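Local coordinates for ABC transporter binding protein AcbH (PDB 3OO8) that serves as the extracellular solute receptor of an ABC transporter, binding beta-D-galactopyranose with an exclusive preference for that sugar, at residues 32-37 / 62-67; 104-109 / 317-322; 157-162 / 280-285; 189-194 / 369-374. The protein carries 2 engineered substitutions. One frame throughout, in Å; residues are numbered along the deposited sequence.

Contact 1 (32-37 / 62-67); sequences FGSNYS and VNTTDH
Phe32, Gly33 and Ser34 run parallel to Val62, Asn63 and Thr64, the two strand axes 4.8 Å apart at closest approach and inclined by 29°. They are the ends of the two strands of a beta-alpha-beta unit, strand 30-34, helix 39-56 and strand 60-64. Bonds alternate as parallel pairing requires: Asn63 N gives to Phe32 O (2.8 Å), Ser34 N to Asn63 O, and Thr65 N to Ser34 O. On the face shared by Phe32, Ser34, Val62 and Thr64, Ser34 CB packs against Val62 CG1 at 3.7 Å, and both residues touch Phe45 of helix 39-56. A water ties Ser34 OG, Thr64 OG1 and Tyr36 O together, and Ser34 OG also accepts from Tyr36 N in an ST turn.

Past the strands lies galactose-binding His67. Asn35 runs alongside it, amide and imidazole planes 41° apart, with Asn35 CG 3.7 Å from His67 CD2, while Asn35 ND2 bonds to OE1 of Gln71, another galactose-binding residue. An alanine in place of Asn35 would probably leave Gln71 OE1 without this donor and take away the amide packed beside the imidazole. Asn35 O meets the ring edge in plane, 2.9 Å from His67 CD2. With OG between its own N and carbonyl carbon (chi1 62°), Ser37 accepts from His67 N at 2.9 Å.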
loop_
_atom_site.group_PDB
_atom_site.type_symbol
_atom_site.label_atom_id
_atom_site.label_comp_id
_atom_site.label_asym_id
_atom_site.label_seq_id
_atom_site.Cartn_x
_atom_site.Cartn_y
_atom_site.Cartn_z
ATOM N N PHE A 32 -11.342 -19.216 11.563
ATOM C CA PHE A 32 -10.764 -18.028 10.956
ATOM C C PHE A 32 -9.427 -18.403 10.346
ATOM O O PHE A 32 -8.507 -18.805 11.049
ATOM C CB PHE A 32 -10.529 -16.936 12.018
ATOM C CG PHE A 32 -10.727 -15.549 11.495
ATOM C CD1 PHE A 32 -11.553 -14.665 12.161
ATOM C CD2 PHE A 32 -10.046 -15.118 10.353
ATOM C CE1 PHE A 32 -11.754 -13.376 11.677
ATOM C CE2 PHE A 32 -10.236 -13.814 9.866
ATOM C CZ PHE A 32 -11.121 -12.952 10.534
ATOM N N GLY A 33 -9.322 -18.267 9.029
ATOM C CA GLY A 33 -8.064 -18.542 8.343
ATOM C C GLY A 33 -7.198 -17.316 8.451
ATOM O O GLY A 33 -7.593 -16.237 7.990
ATOM N N SER A 34 -6.030 -17.468 9.073
ATOM C CA SER A 34 -5.153 -16.349 9.320
ATOM C C SER A 34 -3.731 -16.500 8.796
ATOM O O SER A 34 -3.058 -17.484 9.087
ATOM C CB SER A 34 -5.111 -16.051 10.828
ATOM O OG SER A 34 -4.136 -15.064 11.131
ATOM N N ASN A 35 -3.279 -15.501 8.050
ATOM C CA ASN A 35 -1.906 -15.418 7.566
ATOM C C ASN A 35 -1.018 -14.630 8.526
ATOM O O ASN A 35 0.129 -14.295 8.201
ATOM C CB ASN A 35 -1.902 -14.839 6.140
ATOM C CG ASN A 35 -2.378 -13.379 6.100
ATOM O OD1 ASN A 35 -2.520 -12.760 7.145
ATOM N ND2 ASN A 35 -2.562 -12.816 4.897
ATOM N N TYR A 36 -1.502 -14.322 9.729
ATOM C CA TYR A 36 -0.653 -13.625 10.703
ATOM C C TYR A 36 0.210 -14.660 11.424
ATOM O O TYR A 36 -0.121 -15.118 12.514
ATOM C CB TYR A 36 -1.466 -12.809 11.713
ATOM C CG TYR A 36 -2.204 -11.617 11.128
ATOM C CD1 TYR A 36 -1.520 -10.605 10.490
ATOM C CD2 TYR A 36 -3.598 -11.502 11.262
ATOM C CE1 TYR A 36 -2.173 -9.519 9.971
ATOM C CE2 TYR A 36 -4.282 -10.392 10.748
ATOM C CZ TYR A 36 -3.558 -9.419 10.097
ATOM O OH TYR A 36 -4.170 -8.309 9.576
ATOM N N SER A 37 1.326 -15.019 10.807
ATOM C CA SER A 37 2.169 -16.068 11.382
ATOM C C SER A 37 3.356 -15.485 12.165
ATOM O O SER A 37 3.892 -16.155 13.045
ATOM C CB SER A 37 2.631 -17.048 10.282
ATOM O OG SER A 37 3.414 -16.392 9.291
ATOM N N VAL A 62 -8.858 -19.747 15.635
ATOM C CA VAL A 62 -7.956 -19.178 14.641
ATOM C C VAL A 62 -7.075 -20.294 14.107
ATOM O O VAL A 62 -6.345 -20.948 14.864
ATOM C CB VAL A 62 -7.083 -18.043 15.208
ATOM C CG1 VAL A 62 -6.210 -17.457 14.100
ATOM C CG2 VAL A 62 -7.942 -16.933 15.787
ATOM N N ASN A 63 -7.163 -20.502 12.799
ATOM C CA ASN A 63 -6.342 -21.480 12.104
ATOM C C ASN A 63 -5.249 -20.708 11.385
ATOM O O ASN A 63 -5.506 -20.080 10.358
ATOM C CB ASN A 63 -7.216 -22.290 11.131
ATOM C CG ASN A 63 -8.189 -23.226 11.849
ATOM O OD1 ASN A 63 -7.880 -23.756 12.917
ATOM N ND2 ASN A 63 -9.372 -23.437 11.272
ATOM N N THR A 64 -4.040 -20.726 11.954
ATOM C CA THR A 64 -2.922 -19.972 11.421
ATOM C C THR A 64 -2.110 -20.796 10.464
ATOM O O THR A 64 -1.820 -21.961 10.735
ATOM C CB THR A 64 -2.021 -19.439 12.555
ATOM O OG1 THR A 64 -2.797 -18.589 13.416
ATOM C CG2 THR A 64 -0.825 -18.666 12.010
ATOM N N THR A 65 -1.785 -20.201 9.324
ATOM C CA THR A 65 -0.919 -20.821 8.330
ATOM C C THR A 65 0.250 -19.869 8.099
ATOM O O THR A 65 0.106 -18.640 8.162
ATOM C CB THR A 65 -1.668 -21.017 7.005
ATOM O OG1 THR A 65 -2.711 -21.960 7.214
ATOM C CG2 THR A 65 -0.758 -21.530 5.899
ATOM N N ASP A 66 1.427 -20.433 7.866
ATOM C CA ASP A 66 2.564 -19.626 7.465
ATOM C C ASP A 66 2.151 -18.575 6.439
ATOM O O ASP A 66 1.473 -18.875 5.450
ATOM C CB ASP A 66 3.610 -20.524 6.806
ATOM C CG ASP A 66 4.735 -19.728 6.223
ATOM O OD1 ASP A 66 5.512 -19.164 7.026
ATOM O OD2 ASP A 66 4.816 -19.635 4.973
ATOM N N HIS A 67 2.554 -17.336 6.679
ATOM C CA HIS A 67 2.120 -16.213 5.851
ATOM C C HIS A 67 2.239 -16.424 4.345
ATOM O O HIS A 67 1.257 -16.293 3.609
ATOM C CB HIS A 67 2.832 -14.914 6.260
ATOM C CG HIS A 67 2.291 -13.698 5.581
ATOM N ND1 HIS A 67 2.809 -13.209 4.400
ATOM C CD2 HIS A 67 1.242 -12.897 5.893
ATOM C CE1 HIS A 67 2.125 -12.138 4.032
ATOM N NE2 HIS A 67 1.185 -11.912 4.933
HETATM O O HOH W 1 -2.637 -15.913 13.284
#

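Contact 2 (104-109 / 317-322); sequences TPIDDV and KVLQYI
Ile106 and Val109 meet Leu319 and Gln320 where the start of helix 107-113 comes up against helix 312-322. The tight part is apolar and buried. Ile106 and Leu319 cross at about a right angle, and the methyl Leu319 CD1 is touched by both branches of the isoleucine, Ile106 CG2 at 4.0 Å and Ile106 CD1 at 4.2 Å. Ile106 is the N-cap residue of helix 107-113, and its CG1 is wedged between its own N and carbonyl carbon (chi1 51°), which leaves CG2 beside the backbone N and facing the leucine. Val109, one turn further on, uses a single methyl: Val109 CG1 lies 4.2 Å from Leu319 CB and 3.9 Å from Gln320 CG, touching both neighbours on the opposing helix.

The other side is looser and more polar. Gln320 is extended beyond CG (chi2 173°), which carries its amide along Val109, with Gln320 NE2 4.0 Å from Val109 CA; this is contact without a bond. Asp108 is exposed at the margin. Its OD1 accepts from Val109 N at 2.9 Å, met from above the carboxylate plane, and its OD2 makes a salt bridge to Lys316, which joins the two helices at the surface.

On the buried side, Ile106 and Leu319 both rest on Val135 of strand 134-147, and Leu319 also reaches Phe303 of strand 301-304, so the helix pair packs onto the mixed sheet.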
loop_
_atom_site.group_PDB
_atom_site.type_symbol
_atom_site.label_atom_id
_atom_site.label_comp_id
_atom_site.label_asym_id
_atom_site.label_seq_id
_atom_site.Cartn_x
_atom_site.Cartn_y
_atom_site.Cartn_z
ATOM N N THR A 104 -18.443 -14.361 -0.466
ATOM C CA THR A 104 -19.793 -13.941 -0.128
ATOM C C THR A 104 -19.829 -12.426 -0.029
ATOM O O THR A 104 -18.984 -11.837 0.647
ATOM C CB THR A 104 -20.202 -14.581 1.219
ATOM O OG1 THR A 104 -20.352 -15.986 1.011
ATOM C CG2 THR A 104 -21.532 -14.035 1.707
ATOM N N PRO A 105 -20.758 -11.763 -0.733
ATOM C CA PRO A 105 -20.861 -10.325 -0.575
ATOM C C PRO A 105 -21.358 -9.951 0.831
ATOM O O PRO A 105 -22.119 -10.722 1.470
ATOM C CB PRO A 105 -21.865 -9.918 -1.657
ATOM C CG PRO A 105 -22.723 -11.095 -1.806
ATOM C CD PRO A 105 -21.846 -12.300 -1.589
ATOM N N ILE A 106 -20.903 -8.801 1.326
ATOM C CA ILE A 106 -21.211 -8.377 2.682
ATOM C C ILE A 106 -21.813 -6.977 2.741
ATOM O O ILE A 106 -21.505 -6.159 3.622
ATOM C CB ILE A 106 -19.972 -8.521 3.602
ATOM C CG1 ILE A 106 -18.778 -7.842 2.944
ATOM C CG2 ILE A 106 -19.622 -10.001 3.790
ATOM C CD1 ILE A 106 -17.626 -7.644 3.922
ATOM N N ASP A 107 -22.768 -6.731 1.834
ATOM C CA ASP A 107 -23.426 -5.444 1.806
ATOM C C ASP A 107 -24.152 -5.249 3.131
ATOM O O ASP A 107 -24.301 -4.123 3.584
ATOM C CB ASP A 107 -24.431 -5.350 0.644
ATOM C CG ASP A 107 -23.770 -5.426 -0.717
ATOM O OD1 ASP A 107 -22.575 -5.097 -0.820
ATOM O OD2 ASP A 107 -24.452 -5.768 -1.702
ATOM N N ASP A 108 -24.665 -6.343 3.702
ATOM C CA ASP A 108 -25.348 -6.282 4.982
ATOM C C ASP A 108 -24.462 -5.832 6.150
ATOM O O ASP A 108 -24.854 -4.987 6.951
ATOM C CB ASP A 108 -26.148 -7.561 5.291
ATOM C CG ASP A 108 -25.330 -8.837 5.196
ATOM O OD1 ASP A 108 -24.098 -8.831 4.905
ATOM O OD2 ASP A 108 -25.932 -9.901 5.450
ATOM N N VAL A 109 -23.242 -6.362 6.212
ATOM C CA VAL A 109 -22.252 -5.893 7.173
ATOM C C VAL A 109 -22.020 -4.401 6.983
ATOM O O VAL A 109 -21.980 -3.644 7.950
ATOM C CB VAL A 109 -20.906 -6.631 6.957
ATOM C CG1 VAL A 109 -19.785 -6.002 7.817
ATOM C CG2 VAL A 109 -21.076 -8.129 7.293
ATOM N N LYS A 317 -21.244 -11.309 12.010
ATOM C CA LYS A 317 -21.253 -10.546 13.261
ATOM C C LYS A 317 -19.833 -10.191 13.648
ATOM O O LYS A 317 -19.577 -9.094 14.127
ATOM C CB LYS A 317 -21.877 -11.339 14.419
ATOM C CG LYS A 317 -23.379 -11.587 14.277
ATOM C CD LYS A 317 -23.965 -12.085 15.614
ATOM C CE LYS A 317 -23.809 -11.042 16.733
ATOM N NZ LYS A 317 -24.495 -11.377 18.033
ATOM N N VAL A 318 -18.922 -11.132 13.407
ATOM C CA VAL A 318 -17.508 -10.917 13.728
ATOM C C VAL A 318 -16.966 -9.820 12.802
ATOM O O VAL A 318 -16.220 -8.937 13.235
ATOM C CB VAL A 318 -16.685 -12.222 13.710
ATOM C CG1 VAL A 318 -15.183 -11.911 13.922
ATOM C CG2 VAL A 318 -17.125 -13.150 14.845
ATOM N N LEU A 319 -17.321 -9.862 11.517
ATOM C CA LEU A 319 -16.896 -8.783 10.622
ATOM C C LEU A 319 -17.409 -7.410 11.064
ATOM O O LEU A 319 -16.703 -6.415 10.938
ATOM C CB LEU A 319 -17.337 -9.064 9.184
ATOM C CG LEU A 319 -16.597 -10.158 8.402
ATOM C CD1 LEU A 319 -17.262 -10.398 7.024
ATOM C CD2 LEU A 319 -15.083 -9.870 8.216
ATOM N N GLN A 320 -18.664 -7.333 11.521
ATOM C CA GLN A 320 -19.186 -6.071 12.036
ATOM C C GLN A 320 -18.316 -5.531 13.157
ATOM O O GLN A 320 -18.056 -4.337 13.203
ATOM C CB GLN A 320 -20.637 -6.236 12.495
ATOM C CG GLN A 320 -21.514 -6.433 11.314
ATOM C CD GLN A 320 -22.961 -6.765 11.662
ATOM O OE1 GLN A 320 -23.361 -6.711 12.819
ATOM N NE2 GLN A 320 -23.748 -7.095 10.650
ATOM N N TYR A 321 -17.870 -6.408 14.046
ATOM C CA TYR A 321 -16.977 -6.005 15.131
ATOM C C TYR A 321 -15.634 -5.535 14.594
ATOM O O TYR A 321 -15.065 -4.521 15.064
ATOM C CB TYR A 321 -16.817 -7.151 16.149
ATOM C CG TYR A 321 -15.743 -6.825 17.168
ATOM C CD1 TYR A 321 -16.049 -6.075 18.307
ATOM C CD2 TYR A 321 -14.435 -7.178 16.947
ATOM C CE1 TYR A 321 -15.062 -5.714 19.190
ATOM C CE2 TYR A 321 -13.468 -6.849 17.830
ATOM C CZ TYR A 321 -13.772 -6.110 18.924
ATOM O OH TYR A 321 -12.728 -5.792 19.774
ATOM N N ILE A 322 -15.113 -6.259 13.608
ATOM C CA ILE A 322 -13.812 -5.899 13.056
ATOM C C ILE A 322 -13.874 -4.503 12.415
ATOM O O ILE A 322 -12.873 -3.762 12.412
ATOM C CB ILE A 322 -13.354 -6.988 12.036
ATOM C CG1 ILE A 322 -12.936 -8.253 12.800
ATOM C CG2 ILE A 322 -12.233 -6.460 11.114
ATOM C CD1 ILE A 322 -12.519 -9.453 11.906
#

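Contact 3 (157-162 / 280-285); sequences EVPASW and DFFVFP
Val158, Pro159 and Trp162 meet Phe282, Phe284 and Pro285 chiefly through apolar contacts, where a loop packs on a strand end. Val158 and Phe282 run alongside in opposing senses, Val158 CG1 coming to 3.5 Å from Phe282 CB. Pro159 CG and Pro285 CG meet at 4.1 Å, and Pro285 CB lies against the backbone at Ser161 C.

Two contacts are aromatic. Phe282 CG sits between its backbone N and carbonyl carbon (chi1 57°), and over the ring face so turned Pro159 CD makes a CH-pi interaction, 3.7 Å from the centroid and 15° off the normal. Trp162 and Phe284 extend alongside each other in the same sense, with Phe284 CE2 in plane at the indole edge, 3.9 Å from Trp162 CZ3.

Between the segments the polar link is a water donating to Pro159 O and Val283 O, at 2.7 Å each; just beyond, Ala160 and Trp162 bond through their backbones to Ala286. Trp162 NE1 is held by Glu231, and Ser161 OG N-caps helix 162-174 by accepting from Ala164 N.

Strand 279-282 pairs with strand 134-147 through Val144 and Tyr146, while Pro159 and Pro285 both press on Phe165 of helix 162-174, and Trp162 reaches helix 220-232.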
loop_
_atom_site.group_PDB
_atom_site.type_symbol
_atom_site.label_atom_id
_atom_site.label_comp_id
_atom_site.label_asym_id
_atom_site.label_seq_id
_atom_site.Cartn_x
_atom_site.Cartn_y
_atom_site.Cartn_z
ATOM N N GLU A 157 11.996 24.270 2.381
ATOM C CA GLU A 157 10.539 24.278 2.588
ATOM C C GLU A 157 9.925 23.035 1.949
ATOM O O GLU A 157 10.404 22.535 0.934
ATOM C CB GLU A 157 9.905 25.528 1.962
ATOM C CG GLU A 157 10.465 26.851 2.474
ATOM C CD GLU A 157 10.248 27.068 3.965
ATOM O OE1 GLU A 157 9.293 26.509 4.544
ATOM O OE2 GLU A 157 11.040 27.818 4.577
ATOM N N VAL A 158 8.881 22.514 2.591
ATOM C CA VAL A 158 8.113 21.385 2.045
ATOM C C VAL A 158 7.461 21.786 0.724
ATOM O O VAL A 158 6.712 22.767 0.674
ATOM C CB VAL A 158 7.050 20.907 3.057
ATOM C CG1 VAL A 158 6.105 19.913 2.357
ATOM C CG2 VAL A 158 7.724 20.287 4.270
ATOM N N PRO A 159 7.733 21.025 -0.356
ATOM C CA PRO A 159 7.233 21.400 -1.680
ATOM C C PRO A 159 5.836 20.831 -1.957
ATOM O O PRO A 159 5.604 19.620 -1.796
ATOM C CB PRO A 159 8.280 20.802 -2.622
ATOM C CG PRO A 159 8.755 19.569 -1.889
ATOM C CD PRO A 159 8.639 19.859 -0.411
ATOM N N ALA A 160 4.917 21.712 -2.346
ATOM C CA ALA A 160 3.576 21.265 -2.730
ATOM C C ALA A 160 3.491 20.855 -4.191
ATOM O O ALA A 160 2.582 20.083 -4.570
ATOM C CB ALA A 160 2.551 22.341 -2.447
ATOM N N SER A 161 4.359 21.425 -5.021
ATOM C CA SER A 161 4.330 21.213 -6.461
ATOM C C SER A 161 5.602 20.580 -6.987
ATOM O O SER A 161 6.656 20.669 -6.354
ATOM C CB SER A 161 4.194 22.567 -7.164
ATOM O OG SER A 161 5.357 23.343 -6.878
ATOM N N TRP A 162 5.515 19.989 -8.177
ATOM C CA TRP A 162 6.678 19.434 -8.837
ATOM C C TRP A 162 7.717 20.526 -9.050
ATOM O O TRP A 162 8.901 20.285 -8.856
ATOM C CB TRP A 162 6.275 18.863 -10.184
ATOM C CG TRP A 162 7.377 18.276 -10.998
ATOM C CD1 TRP A 162 8.031 18.855 -12.054
ATOM C CD2 TRP A 162 7.951 16.970 -10.848
ATOM N NE1 TRP A 162 8.957 17.994 -12.566
ATOM C CE2 TRP A 162 8.941 16.832 -11.847
ATOM C CE3 TRP A 162 7.726 15.910 -9.965
ATOM C CZ2 TRP A 162 9.700 15.671 -12.003
ATOM C CZ3 TRP A 162 8.479 14.736 -10.115
ATOM C CH2 TRP A 162 9.470 14.634 -11.129
ATOM N N ASP A 280 10.151 13.123 9.527
ATOM C CA ASP A 280 8.825 13.581 9.133
ATOM C C ASP A 280 8.652 13.172 7.673
ATOM O O ASP A 280 9.541 12.540 7.057
ATOM C CB ASP A 280 8.737 15.110 9.285
ATOM C CG ASP A 280 7.325 15.626 9.510
ATOM O OD1 ASP A 280 6.333 14.966 9.154
ATOM O OD2 ASP A 280 7.205 16.751 10.061
ATOM N N PHE A 281 7.501 13.504 7.105
ATOM C CA PHE A 281 7.309 13.227 5.682
ATOM C C PHE A 281 6.359 14.202 5.062
ATOM O O PHE A 281 5.670 14.954 5.763
ATOM C CB PHE A 281 6.784 11.808 5.421
ATOM C CG PHE A 281 5.397 11.535 5.979
ATOM C CD1 PHE A 281 4.267 11.838 5.230
ATOM C CD2 PHE A 281 5.244 10.869 7.200
ATOM C CE1 PHE A 281 2.987 11.551 5.706
ATOM C CE2 PHE A 281 3.977 10.568 7.680
ATOM C CZ PHE A 281 2.849 10.904 6.955
ATOM N N PHE A 282 6.413 14.269 3.737
ATOM C CA PHE A 282 5.398 14.993 2.977
ATOM C C PHE A 282 4.899 14.102 1.851
ATOM O O PHE A 282 5.594 13.187 1.430
ATOM C CB PHE A 282 5.874 16.379 2.494
ATOM C CG PHE A 282 7.140 16.360 1.635
ATOM C CD1 PHE A 282 7.047 16.086 0.272
ATOM C CD2 PHE A 282 8.382 16.630 2.181
ATOM C CE1 PHE A 282 8.149 16.078 -0.531
ATOM C CE2 PHE A 282 9.503 16.604 1.375
ATOM C CZ PHE A 282 9.386 16.334 0.010
ATOM N N VAL A 283 3.652 14.305 1.405
ATOM C CA VAL A 283 3.187 13.514 0.274
ATOM C C VAL A 283 3.898 13.911 -1.017
ATOM O O VAL A 283 4.338 15.055 -1.198
ATOM C CB VAL A 283 1.638 13.569 0.127
ATOM C CG1 VAL A 283 1.024 13.203 1.452
ATOM C CG2 VAL A 283 1.129 14.950 -0.315
ATOM N N PHE A 284 4.007 12.960 -1.938
ATOM C CA PHE A 284 4.673 13.287 -3.193
ATOM C C PHE A 284 4.004 14.507 -3.826
ATOM O O PHE A 284 2.757 14.583 -3.863
ATOM C CB PHE A 284 4.613 12.096 -4.137
ATOM C CG PHE A 284 5.634 12.156 -5.257
ATOM C CD1 PHE A 284 6.867 11.525 -5.095
ATOM C CD2 PHE A 284 5.358 12.804 -6.458
ATOM C CE1 PHE A 284 7.832 11.530 -6.105
ATOM C CE2 PHE A 284 6.307 12.815 -7.489
ATOM C CZ PHE A 284 7.550 12.200 -7.305
ATOM N N PRO A 285 4.792 15.479 -4.326
ATOM C CA PRO A 285 4.190 16.732 -4.841
ATOM C C PRO A 285 3.251 16.567 -6.036
ATOM O O PRO A 285 3.286 15.554 -6.730
ATOM C CB PRO A 285 5.412 17.574 -5.229
ATOM C CG PRO A 285 6.455 17.096 -4.234
ATOM C CD PRO A 285 6.271 15.593 -4.281
HETATM O O HOH W 2 3.749 17.723 -1.299
#

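Contact 4 (189-194 / 369-374); sequences PALGTF and QFMERD. Engineered in segment 369-374: Glu372 (natural residue Asp).
Next to the galactose site, the start of helix 191-201 packs against the short helix 371-374, which carries Glu372 and the sugar-binding Arg373. Leu191 lies across Met371, nearly perpendicular, with Leu191 CD2 3.9 Å from Met371 SD. With CG and SD both trans along its chain, Met371 reaches straight across before bending at its last torsion (chi3 -65°), which carries its methyl to Phe194: Met371 CE is 3.5 Å from Phe194 CD2. An alanine at Met371 would probably leave a gap beside Leu191 and Phe194, with the Phe194 ring losing the methyl packed against it.

Phe370, the N-cap residue of helix 371-374, swings its ring toward the other helix, Phe370 CZ meeting Leu191 CB at 3.8 Å and Phe370 CE1 coming to 3.6 Å from Gly192 N. In this class 2 solute-binding protein the same ring stacks on Trp142, a galactose-binding residue, which places Phe370 between it and helix 191-201, consistent with a second-shell position. Glu372, engineered from the natural aspartate at a galactose-binding position, touches Leu191 CD1 with its CG at 4.0 Å.

Phe370 O accepts from Arg373 N and Asp374 N, and the Asp374 carboxylate turns back to accept from Gln369 N through OD2 at 2.8 Å. Arg373 makes a salt bridge to Asp301 and a cation-pi contact with Phe89.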
loop_
_atom_site.group_PDB
_atom_site.type_symbol
_atom_site.label_atom_id
_atom_site.label_comp_id
_atom_site.label_asym_id
_atom_site.label_seq_id
_atom_site.Cartn_x
_atom_site.Cartn_y
_atom_site.Cartn_z
ATOM N N PRO A 189 11.161 -1.827 -4.592
ATOM C CA PRO A 189 11.056 -0.411 -4.196
ATOM C C PRO A 189 10.727 0.580 -5.327
ATOM O O PRO A 189 9.876 1.464 -5.134
ATOM C CB PRO A 189 12.454 -0.100 -3.597
ATOM C CG PRO A 189 12.881 -1.441 -3.035
ATOM C CD PRO A 189 12.423 -2.428 -4.102
ATOM N N ALA A 190 11.334 0.416 -6.506
ATOM C CA ALA A 190 11.126 1.367 -7.609
ATOM C C ALA A 190 9.725 1.321 -8.192
ATOM O O ALA A 190 9.320 2.257 -8.889
ATOM C CB ALA A 190 12.189 1.140 -8.733
ATOM N N LEU A 191 9.027 0.217 -7.967
ATOM C CA LEU A 191 7.640 0.145 -8.445
ATOM C C LEU A 191 6.827 1.284 -7.830
ATOM O O LEU A 191 5.896 1.787 -8.460
ATOM C CB LEU A 191 7.000 -1.187 -8.079
ATOM C CG LEU A 191 7.701 -2.465 -8.582
ATOM C CD1 LEU A 191 6.812 -3.669 -8.265
ATOM C CD2 LEU A 191 7.934 -2.304 -10.097
ATOM N N GLY A 192 7.171 1.685 -6.606
ATOM C CA GLY A 192 6.449 2.783 -5.933
ATOM C C GLY A 192 6.597 4.105 -6.663
ATOM O O GLY A 192 5.721 4.957 -6.603
ATOM N N THR A 193 7.763 4.339 -7.264
ATOM C CA THR A 193 7.964 5.562 -8.030
ATOM C C THR A 193 7.108 5.529 -9.314
ATOM O O THR A 193 6.500 6.543 -9.691
ATOM C CB THR A 193 9.452 5.807 -8.324
ATOM O OG1 THR A 193 10.085 6.169 -7.088
ATOM C CG2 THR A 193 9.599 6.944 -9.312
ATOM N N PHE A 194 7.065 4.378 -9.980
ATOM C CA PHE A 194 6.193 4.253 -11.146
ATOM C C PHE A 194 4.750 4.582 -10.751
ATOM O O PHE A 194 4.085 5.423 -11.388
ATOM C CB PHE A 194 6.219 2.864 -11.802
ATOM C CG PHE A 194 5.279 2.782 -12.972
ATOM C CD1 PHE A 194 5.708 3.124 -14.260
ATOM C CD2 PHE A 194 3.934 2.449 -12.779
ATOM C CE1 PHE A 194 4.838 3.107 -15.317
ATOM C CE2 PHE A 194 3.035 2.459 -13.846
ATOM C CZ PHE A 194 3.500 2.775 -15.116
ATOM N N GLN A 369 -2.919 0.229 -3.957
ATOM C CA GLN A 369 -2.490 -0.789 -2.992
ATOM C C GLN A 369 -1.063 -1.262 -3.228
ATOM O O GLN A 369 -0.684 -2.299 -2.672
ATOM C CB GLN A 369 -3.380 -2.018 -3.163
ATOM C CG GLN A 369 -4.868 -1.729 -2.959
ATOM C CD GLN A 369 -5.150 -1.096 -1.589
ATOM O OE1 GLN A 369 -4.688 -1.584 -0.562
ATOM N NE2 GLN A 369 -5.948 -0.032 -1.570
ATOM N N PHE A 370 -0.312 -0.485 -4.020
ATOM C CA PHE A 370 1.065 -0.812 -4.491
ATOM C C PHE A 370 0.977 -1.760 -5.677
ATOM O O PHE A 370 0.088 -2.598 -5.742
ATOM C CB PHE A 370 1.964 -1.355 -3.369
ATOM C CG PHE A 370 3.418 -1.488 -3.769
ATOM C CD1 PHE A 370 4.230 -0.364 -3.948
ATOM C CD2 PHE A 370 3.973 -2.752 -3.917
ATOM C CE1 PHE A 370 5.582 -0.513 -4.299
ATOM C CE2 PHE A 370 5.318 -2.890 -4.266
ATOM C CZ PHE A 370 6.108 -1.769 -4.455
ATOM N N MET A 371 1.886 -1.605 -6.631
ATOM C CA MET A 371 1.783 -2.387 -7.871
ATOM C C MET A 371 1.660 -3.888 -7.652
ATOM O O MET A 371 0.896 -4.561 -8.346
ATOM C CB MET A 371 2.960 -2.073 -8.799
ATOM C CG MET A 371 2.743 -2.718 -10.179
ATOM S SD MET A 371 4.177 -2.528 -11.280
ATOM C CE MET A 371 4.223 -0.742 -11.499
ATOM N N GLU A 372 2.379 -4.419 -6.673
ATOM C CA GLU A 372 2.323 -5.856 -6.403
ATOM C C GLU A 372 0.945 -6.409 -6.019
ATOM O O GLU A 372 0.710 -7.628 -6.137
ATOM C CB GLU A 372 3.329 -6.209 -5.325
ATOM C CG GLU A 372 4.740 -6.068 -5.803
ATOM C CD GLU A 372 5.370 -7.375 -6.154
ATOM O OE1 GLU A 372 4.677 -8.277 -6.710
ATOM O OE2 GLU A 372 6.579 -7.483 -5.837
ATOM N N ARG A 373 0.058 -5.537 -5.549
ATOM C CA ARG A 373 -1.293 -5.943 -5.171
ATOM C C ARG A 373 -2.323 -5.434 -6.153
ATOM O O ARG A 373 -3.420 -6.002 -6.237
ATOM C CB ARG A 373 -1.621 -5.426 -3.759
ATOM C CG ARG A 373 -0.785 -6.076 -2.684
ATOM C CD ARG A 373 -1.193 -5.532 -1.319
ATOM N NE ARG A 373 -0.567 -6.286 -0.230
ATOM C CZ ARG A 373 -0.931 -6.165 1.050
ATOM N NH1 ARG A 373 -1.907 -5.343 1.367
ATOM N NH2 ARG A 373 -0.346 -6.890 2.002
ATOM N N ASP A 374 -2.001 -4.396 -6.926
ATOM C CA ASP A 374 -3.009 -3.875 -7.865
ATOM C C ASP A 374 -3.043 -4.592 -9.217
ATOM O O ASP A 374 -4.024 -4.469 -9.962
ATOM C CB ASP A 374 -2.848 -2.359 -8.089
ATOM C CG ASP A 374 -3.456 -1.536 -6.959
ATOM O OD1 ASP A 374 -4.582 -1.896 -6.527
ATOM O OD2 ASP A 374 -2.838 -0.514 -6.604
#

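How the contacts relate
Contacts 1 and 3 both reach the mixed sheet, yet their centres lie about 38 Å apart on opposite sides of the chain's centre. Contact 2 adjoins contact 1, its centre about 19 Å away, and the two meet where Phe32 CE1 touches Ile322 CD1 at 4.0 Å. Contact 4 is the most central; its nearest atoms are about 6 Å from both contact 1 and contact 3. Along the chain contact 1 closes first, contact 3 is nested inside the loop closed by contact 2, and contact 4 alternates with both. Galactose-binding residues thus come from contact 1 (His67) and contact 4 (Arg373), segments far apart in sequence brought together at one sugar site.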